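PDB 3TO3: citryl-spermidine/3,4-dihydroxybenzoyl-citryl-spermidine:spermidine ligase from Bacillus anthracis, which catalyses the ATP-dependent condensation of spermidine with citryl-spermidine intermediates during biosynthesis of the siderophore petrobactin, and works as a homodimer. Local coordinates for residues L35-I40 against H586-P591; Y71-I76 against S82-I87; I76-I81 against L512-V517. All blocks are in the same frame, centred on the assembly; numbering follows the deposited sequence.

Contact 1. Residues L35-I40 against H586-P591; sequences LIYEGI and HEVPNP
His586 turns the edge of its imidazole toward the face of the Tyr37 ring. The pair is a T-shaped stack, with centroids 4.8 Å apart and planes at 85°. CE1 of His586 sits over the centre of the tyrosine ring. Tyr37 belongs to the last turn of helix 18-37. Its CG lies anti to the backbone N (chi1 -174°), and this swings the ring out over the strand 585-589. A face of the imidazole is also used: Glu38 CA lies over it, 4.0 Å from the centroid of the His586 ring, as a CH-pi contact. The Tyr37 carbonyl comes close too, with its O 3.1 Å from His586 CE1, but no hydrogen bond joins the two segments. The carboxylate of Glu38 leads elsewhere and bonds to the Tyr163 hydroxyl and to the backbone N of Thr573 and Lys574. Val588 brings CG1 to the phenol end of Tyr37, 3.7 Å from Tyr37 CZ. The phenol OH is hydrogen-bonded to the Phe78 carbonyl. Farther on, Asn590 caps the helix 591-600 by bonding to Leu592 N. On the other segment, a Schellman motif ends the helix, and Gly39 takes the positive phi (74°). The contact thus joins the end of an N-terminal helix to a C-terminal two-stranded sheet. Its cohesion comes from ring and apolar packing. The bond from Tyr37 OH to the Phe78 carbonyl probably helps to hold the ring that His586 and Val588 pack on; the Glu38 carboxylate is satisfied separately, by Tyr163, Thr573 and Lys574.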
# COMPACT_ATOMS: atom_id res chain seq x y z
N LEU B 35 23.11 -7.80 10.45
CA LEU B 35 23.42 -6.51 11.10
C LEU B 35 24.87 -6.52 11.65
O LEU B 35 25.59 -5.55 11.51
CB LEU B 35 22.43 -6.18 12.22
CG LEU B 35 20.97 -5.90 11.83
CD1 LEU B 35 20.13 -5.80 13.07
CD2 LEU B 35 20.85 -4.65 11.02
N ILE B 36 25.30 -7.64 12.22
CA ILE B 36 26.66 -7.75 12.69
C ILE B 36 27.63 -7.90 11.52
O ILE B 36 28.62 -7.17 11.45
CB ILE B 36 26.84 -8.92 13.63
CG1 ILE B 36 25.85 -8.83 14.78
CG2 ILE B 36 28.29 -8.97 14.18
CD1 ILE B 36 25.95 -10.06 15.69
N TYR B 37 27.33 -8.80 10.58
CA TYR B 37 28.23 -9.02 9.45
C TYR B 37 28.56 -7.71 8.72
O TYR B 37 29.69 -7.47 8.39
CB TYR B 37 27.63 -10.02 8.45
CG TYR B 37 28.56 -10.43 7.30
CD1 TYR B 37 29.89 -10.84 7.54
CD2 TYR B 37 28.12 -10.43 5.99
CE1 TYR B 37 30.72 -11.21 6.52
CE2 TYR B 37 28.94 -10.82 4.95
CZ TYR B 37 30.24 -11.20 5.22
OH TYR B 37 31.05 -11.58 4.19
N GLU B 38 27.56 -6.89 8.43
CA GLU B 38 27.80 -5.71 7.60
C GLU B 38 28.29 -4.54 8.46
O GLU B 38 28.51 -3.46 7.96
CB GLU B 38 26.51 -5.30 6.87
CG GLU B 38 26.00 -6.34 5.93
CD GLU B 38 24.74 -5.94 5.15
OE1 GLU B 38 24.37 -4.74 5.10
OE2 GLU B 38 24.10 -6.87 4.58
N GLY B 39 28.41 -4.76 9.76
CA GLY B 39 28.87 -3.73 10.68
C GLY B 39 27.85 -2.64 10.94
O GLY B 39 28.21 -1.57 11.36
N ILE B 40 26.57 -2.89 10.68
CA ILE B 40 25.55 -1.89 10.97
C ILE B 40 25.49 -1.67 12.49
O ILE B 40 25.25 -0.56 12.95
CB ILE B 40 24.18 -2.32 10.42
CG1 ILE B 40 24.23 -2.35 8.90
CG2 ILE B 40 23.07 -1.37 10.90
CD1 ILE B 40 23.14 -3.16 8.27
N HIS B 586 31.47 -3.49 2.12
CA HIS B 586 32.34 -3.69 3.28
C HIS B 586 33.38 -4.76 3.00
O HIS B 586 33.17 -5.63 2.16
CB HIS B 586 31.55 -3.98 4.57
CG HIS B 586 30.90 -5.34 4.61
ND1 HIS B 586 31.17 -6.27 5.58
CD2 HIS B 586 29.97 -5.90 3.80
CE1 HIS B 586 30.43 -7.34 5.38
NE2 HIS B 586 29.70 -7.14 4.30
N GLU B 587 34.52 -4.66 3.67
CA GLU B 587 35.64 -5.51 3.39
C GLU B 587 35.53 -6.82 4.13
O GLU B 587 35.30 -6.84 5.34
CB GLU B 587 36.92 -4.81 3.79
CG GLU B 587 38.17 -5.54 3.33
CD GLU B 587 39.42 -4.99 3.97
OE1 GLU B 587 39.27 -4.16 4.88
OE2 GLU B 587 40.53 -5.38 3.57
N VAL B 588 35.69 -7.92 3.40
CA VAL B 588 35.57 -9.26 3.98
C VAL B 588 36.77 -10.13 3.59
O VAL B 588 37.37 -9.92 2.55
CB VAL B 588 34.28 -9.95 3.50
CG1 VAL B 588 33.05 -9.14 3.92
CG2 VAL B 588 34.30 -10.17 1.99
N PRO B 589 37.13 -11.09 4.44
CA PRO B 589 38.28 -11.91 4.03
C PRO B 589 37.86 -12.89 2.93
O PRO B 589 36.68 -13.25 2.77
CB PRO B 589 38.66 -12.64 5.32
CG PRO B 589 37.33 -12.84 6.02
CD PRO B 589 36.51 -11.58 5.68
N ASN B 590 38.82 -13.29 2.13
CA ASN B 590 38.54 -14.19 1.02
C ASN B 590 39.08 -15.60 1.30
O ASN B 590 40.30 -15.80 1.39
CB ASN B 590 39.13 -13.61 -0.26
CG ASN B 590 39.00 -14.54 -1.44
OD1 ASN B 590 38.25 -15.51 -1.41
ND2 ASN B 590 39.76 -14.25 -2.50
N PRO B 591 38.19 -16.58 1.47
CA PRO B 591 38.69 -17.93 1.79
C PRO B 591 39.51 -18.53 0.63
O PRO B 591 40.33 -19.40 0.88
CB PRO B 591 37.40 -18.74 2.06
CG PRO B 591 36.35 -18.06 1.16
CD PRO B 591 36.73 -16.57 1.19

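Contact 2. Residues Y71-I76 against S82-I87; sequences YGRERI and SIDSLI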
# COMPACT_ATOMS: atom_id res chain seq x y z
N TYR B 71 25.02 -16.29 21.26
CA TYR B 71 26.26 -16.95 20.93
C TYR B 71 26.33 -17.21 19.42
O TYR B 71 25.33 -17.53 18.78
CB TYR B 71 26.37 -18.28 21.69
CG TYR B 71 26.80 -18.13 23.15
CD1 TYR B 71 25.86 -18.14 24.19
CD2 TYR B 71 28.14 -18.00 23.49
CE1 TYR B 71 26.26 -18.01 25.53
CE2 TYR B 71 28.55 -17.87 24.82
CZ TYR B 71 27.60 -17.88 25.84
OH TYR B 71 28.00 -17.77 27.17
N GLY B 72 27.52 -17.07 18.84
CA GLY B 72 27.70 -17.42 17.45
C GLY B 72 29.16 -17.51 17.08
O GLY B 72 30.02 -17.54 17.94
N ARG B 73 29.43 -17.53 15.79
CA ARG B 73 30.77 -17.74 15.28
C ARG B 73 31.04 -16.77 14.14
O ARG B 73 30.12 -16.34 13.44
CB ARG B 73 30.87 -19.16 14.71
CG ARG B 73 30.73 -20.30 15.70
CD ARG B 73 30.55 -21.66 14.97
NE ARG B 73 29.19 -21.79 14.46
CZ ARG B 73 28.80 -22.63 13.50
NH1 ARG B 73 29.68 -23.44 12.89
NH2 ARG B 73 27.53 -22.66 13.15
N GLU B 74 32.32 -16.47 13.93
CA GLU B 74 32.78 -15.81 12.73
C GLU B 74 33.50 -16.85 11.85
O GLU B 74 34.49 -17.45 12.28
CB GLU B 74 33.73 -14.68 13.08
CG GLU B 74 34.10 -13.79 11.93
CD GLU B 74 34.82 -12.51 12.39
OE1 GLU B 74 34.31 -11.39 12.14
OE2 GLU B 74 35.89 -12.65 13.01
N ARG B 75 33.01 -17.06 10.63
CA ARG B 75 33.41 -18.24 9.84
C ARG B 75 34.46 -17.92 8.82
O ARG B 75 34.46 -16.82 8.26
CB ARG B 75 32.22 -18.73 9.08
CG ARG B 75 31.04 -18.91 9.92
CD ARG B 75 31.05 -20.34 10.29
NE ARG B 75 29.69 -20.80 10.13
CZ ARG B 75 29.34 -22.00 9.73
NH1 ARG B 75 30.26 -22.92 9.42
NH2 ARG B 75 28.04 -22.25 9.63
N ILE B 76 35.35 -18.88 8.54
CA ILE B 76 36.38 -18.63 7.55
C ILE B 76 35.78 -18.37 6.17
O ILE B 76 36.45 -17.80 5.30
CB ILE B 76 37.45 -19.74 7.46
CG1 ILE B 76 36.95 -20.88 6.60
CG2 ILE B 76 37.85 -20.25 8.83
CD1 ILE B 76 38.04 -21.64 5.98
N SER B 82 27.58 -16.63 11.96
CA SER B 82 26.51 -17.58 12.24
C SER B 82 26.04 -17.35 13.64
O SER B 82 26.87 -17.34 14.54
CB SER B 82 27.03 -19.02 12.15
OG SER B 82 27.54 -19.30 10.88
N ILE B 83 24.74 -17.16 13.86
CA ILE B 83 24.24 -17.03 15.24
C ILE B 83 23.63 -18.38 15.67
O ILE B 83 22.66 -18.83 15.08
CB ILE B 83 23.17 -15.92 15.38
CG1 ILE B 83 23.74 -14.51 15.11
CG2 ILE B 83 22.55 -15.98 16.77
CD1 ILE B 83 24.87 -14.10 16.05
N ASP B 84 24.22 -19.03 16.67
CA ASP B 84 23.85 -20.39 17.04
C ASP B 84 22.82 -20.52 18.17
O ASP B 84 22.38 -21.63 18.49
CB ASP B 84 25.10 -21.20 17.40
CG ASP B 84 26.16 -21.16 16.29
OD1 ASP B 84 25.78 -21.35 15.10
OD2 ASP B 84 27.37 -20.93 16.58
N SER B 85 22.43 -19.41 18.80
CA SER B 85 21.60 -19.51 20.00
C SER B 85 20.49 -18.52 19.88
O SER B 85 20.62 -17.55 19.14
CB SER B 85 22.41 -19.22 21.27
OG SER B 85 22.51 -17.82 21.52
N LEU B 86 19.42 -18.71 20.64
CA LEU B 86 18.31 -17.76 20.64
C LEU B 86 18.78 -16.35 21.03
O LEU B 86 19.77 -16.18 21.74
CB LEU B 86 17.26 -18.21 21.66
CG LEU B 86 16.49 -19.51 21.37
CD1 LEU B 86 15.47 -19.76 22.50
CD2 LEU B 86 15.79 -19.43 20.03
N ILE B 87 18.08 -15.34 20.54
CA ILE B 87 18.41 -13.99 20.90
C ILE B 87 17.60 -13.52 22.10
O ILE B 87 16.37 -13.45 22.06
CB ILE B 87 18.25 -13.07 19.69
CG1 ILE B 87 19.35 -13.42 18.67
CG2 ILE B 87 18.33 -11.60 20.11
CD1 ILE B 87 18.86 -13.50 17.32
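Ser82, Tyr71 and Arg73 bury the most surface where the two arms of this beta hairpin meet. Arg73 and Ser82 form an antiparallel hydrogen-bonded pair. Arg73 N donates to Ser82 O at 2.9 Å, and Ser82 N donates back to Arg73 O at 3.0 Å. The Ser82 hydroxyl accepts from Arg75 NE at 2.7 Å, in the guanidinium plane and nearly straight (168°). A weak second bond comes from Arg75 NH2. Arg73 bends at chi3 and grips Asp84 side-on. Its NE meets Asp84 OD2 at 2.9 Å, and its NH2 meets Asp84 OD1 at the same length. Both oxygens are approached on their syn sides, but the two flat groups are 42° apart, so the salt bridge is twisted. The guanidinium groups of Arg73 and Arg75 lie close together, with Arg73 NH1 over the face of Arg75. Asp526 takes a salt bridge from each, and Glu532 takes another from Arg75. At the other end, Tyr71 N donates to Ser85 OG at 3.0 Å, almost straight (176°). Tyr71 O accepts from Asp84 N at 2.8 Å. Between these bonds, Gly72 faces Ile83 as a non-hydrogen-bonded pair, with CA atoms only 4.1 Å apart. Strand 65-74 also pairs with strand 52-59, while Ile83 packs on Val32 of helix 18-37.

Contact 3. Residues I76-I81 against L512-V517; sequences ITFGRI and LFLFNV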
# COMPACT_ATOMS: atom_id res chain seq x y z
N ILE B 76 35.35 -18.88 8.54
CA ILE B 76 36.38 -18.63 7.55
C ILE B 76 35.78 -18.37 6.17
O ILE B 76 36.45 -17.80 5.30
CB ILE B 76 37.45 -19.74 7.46
CG1 ILE B 76 36.95 -20.88 6.60
CG2 ILE B 76 37.85 -20.25 8.83
CD1 ILE B 76 38.04 -21.64 5.98
N THR B 77 34.49 -18.67 5.98
CA THR B 77 33.94 -18.46 4.65
C THR B 77 33.43 -17.00 4.65
O THR B 77 32.29 -16.71 4.97
CB THR B 77 32.73 -19.46 4.46
OG1 THR B 77 33.24 -20.80 4.30
CG2 THR B 77 31.81 -19.12 3.25
N PHE B 78 34.27 -16.13 4.09
CA PHE B 78 34.02 -14.69 3.96
C PHE B 78 33.74 -13.94 5.23
O PHE B 78 33.22 -12.83 5.17
CB PHE B 78 32.91 -14.42 2.94
CG PHE B 78 33.22 -14.97 1.59
CD1 PHE B 78 34.10 -14.31 0.77
CD2 PHE B 78 32.74 -16.20 1.19
CE1 PHE B 78 34.44 -14.82 -0.46
CE2 PHE B 78 33.09 -16.71 -0.04
CZ PHE B 78 33.94 -16.02 -0.86
N GLY B 79 34.16 -14.51 6.35
CA GLY B 79 33.86 -13.93 7.65
C GLY B 79 32.39 -13.87 7.99
O GLY B 79 32.00 -13.10 8.85
N ARG B 80 31.55 -14.68 7.34
CA ARG B 80 30.13 -14.64 7.66
C ARG B 80 29.90 -14.97 9.15
O ARG B 80 30.65 -15.73 9.78
CB ARG B 80 29.36 -15.63 6.82
CG ARG B 80 29.38 -15.39 5.33
CD ARG B 80 28.31 -14.46 4.94
NE ARG B 80 26.98 -14.91 5.34
CZ ARG B 80 26.18 -15.67 4.59
NH1 ARG B 80 26.59 -16.12 3.39
NH2 ARG B 80 24.98 -16.00 5.05
N ILE B 81 28.86 -14.38 9.71
CA ILE B 81 28.47 -14.57 11.08
C ILE B 81 27.39 -15.63 11.12
O ILE B 81 26.39 -15.54 10.41
CB ILE B 81 27.91 -13.26 11.67
CG1 ILE B 81 28.93 -12.13 11.54
CG2 ILE B 81 27.47 -13.43 13.13
CD1 ILE B 81 30.20 -12.39 12.29
N LEU B 512 28.55 -15.39 -7.12
CA LEU B 512 28.72 -16.84 -7.19
C LEU B 512 29.05 -17.51 -5.84
O LEU B 512 28.44 -18.53 -5.50
CB LEU B 512 29.78 -17.22 -8.23
CG LEU B 512 29.95 -18.72 -8.50
CD1 LEU B 512 28.67 -19.39 -9.08
CD2 LEU B 512 31.16 -18.93 -9.44
N PHE B 513 29.99 -16.94 -5.10
CA PHE B 513 30.58 -17.62 -3.93
C PHE B 513 29.95 -17.18 -2.62
O PHE B 513 29.23 -17.94 -2.03
CB PHE B 513 32.10 -17.45 -3.89
CG PHE B 513 32.82 -18.32 -4.89
CD1 PHE B 513 32.33 -19.56 -5.23
CD2 PHE B 513 33.97 -17.88 -5.52
CE1 PHE B 513 32.97 -20.37 -6.15
CE2 PHE B 513 34.60 -18.67 -6.44
CZ PHE B 513 34.11 -19.92 -6.76
N LEU B 514 30.21 -15.95 -2.22
CA LEU B 514 29.73 -15.44 -0.95
C LEU B 514 28.22 -15.65 -0.73
O LEU B 514 27.83 -16.20 0.27
CB LEU B 514 30.14 -13.96 -0.78
CG LEU B 514 29.96 -13.31 0.60
CD1 LEU B 514 30.77 -12.01 0.72
CD2 LEU B 514 28.50 -13.02 0.85
N PHE B 515 27.37 -15.22 -1.66
CA PHE B 515 25.91 -15.34 -1.44
C PHE B 515 25.27 -16.63 -1.95
O PHE B 515 24.08 -16.82 -1.79
CB PHE B 515 25.12 -14.16 -2.05
CG PHE B 515 25.38 -12.85 -1.38
CD1 PHE B 515 25.08 -12.67 -0.03
CD2 PHE B 515 25.96 -11.78 -2.10
CE1 PHE B 515 25.35 -11.45 0.60
CE2 PHE B 515 26.22 -10.56 -1.48
CZ PHE B 515 25.92 -10.39 -0.13
N ASN B 516 26.05 -17.48 -2.60
CA ASN B 516 25.45 -18.66 -3.18
C ASN B 516 26.20 -19.98 -2.83
O ASN B 516 25.78 -20.69 -1.94
CB ASN B 516 25.37 -18.41 -4.67
CG ASN B 516 24.87 -19.57 -5.44
OD1 ASN B 516 24.20 -20.43 -4.91
ND2 ASN B 516 25.20 -19.60 -6.74
N VAL B 517 27.35 -20.21 -3.45
CA VAL B 517 28.06 -21.49 -3.32
C VAL B 517 28.56 -21.67 -1.90
O VAL B 517 28.72 -22.77 -1.43
CB VAL B 517 29.22 -21.62 -4.35
CG1 VAL B 517 30.19 -22.68 -3.97
CG2 VAL B 517 28.70 -21.90 -5.76
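Residues 77-80 make a type I' beta turn, closed by Arg80 N donating to Thr77 O, and the CA of Phe78 comes nearest that of Leu514 on helix 502-528, which has a wider pi-type turn here. Phe78 lays one face of its ring against Leu514. Leu514 CB stands over the ring centre, 4.0 Å from the Phe78 centroid and 10° off the normal, as a CH-pi contact. The leucine continues along the root of the phenylalanine, with Leu514 CG 3.8 Å from Phe78 CG. Leu514 CD1 reaches Phe78 CB and CG. Farther out on the ring, Phe78 CE2 is 3.7 Å from Leu514 N. Phe78 CZ touches Phe513 CB at 3.8 Å. The ring of Phe513 itself turns away and stacks edge-to-face with Trp536. Arg80 reaches the same turn of the helix from the last residue of the beta turn. Its chain bends at chi2 (-86°) and chi3 (-57°), bringing NH1 to 3.4 Å from Leu514 O, at the edge of the guanidinium. Its firmer polar partner is Glu519, which takes a salt bridge from NH2. Phe522 and Tyr163 also pack on Arg80. All four touching residues are buried. Apolar packing of Phe78 on Leu514 and Phe513 therefore carries the join between the hairpin turn and the helix. The buried charge of Arg80 is met by Glu519 of the same helix, which probably offsets the cost of placing it there.

Contacts 2 and 3 both involve the hairpin of strands 65-74 and 81-83, and share Ile76. Contact 2 pairs its arms, and contact 3 seats its turn on helix 502-528. Arg75 N and Arg80 O, 2.8 Å apart, probably form a hydrogen bond between them. Contact 1 touches the same turn through the Tyr37 hydroxyl, and Pro591 CD packs 3.3 Å from Phe78 CE1. Contacts 1 and 3 have centres about 10 Å apart; contact 2 lies about 14 Å from each. The Arg80 side chain is about 10 Å from bound ATP, and that of Glu38 about 14 Å. Asn516, on the 512-517 segment, hydrogen-bonds through OD1 to the hydroxyl of Tyr391, which binds ATP.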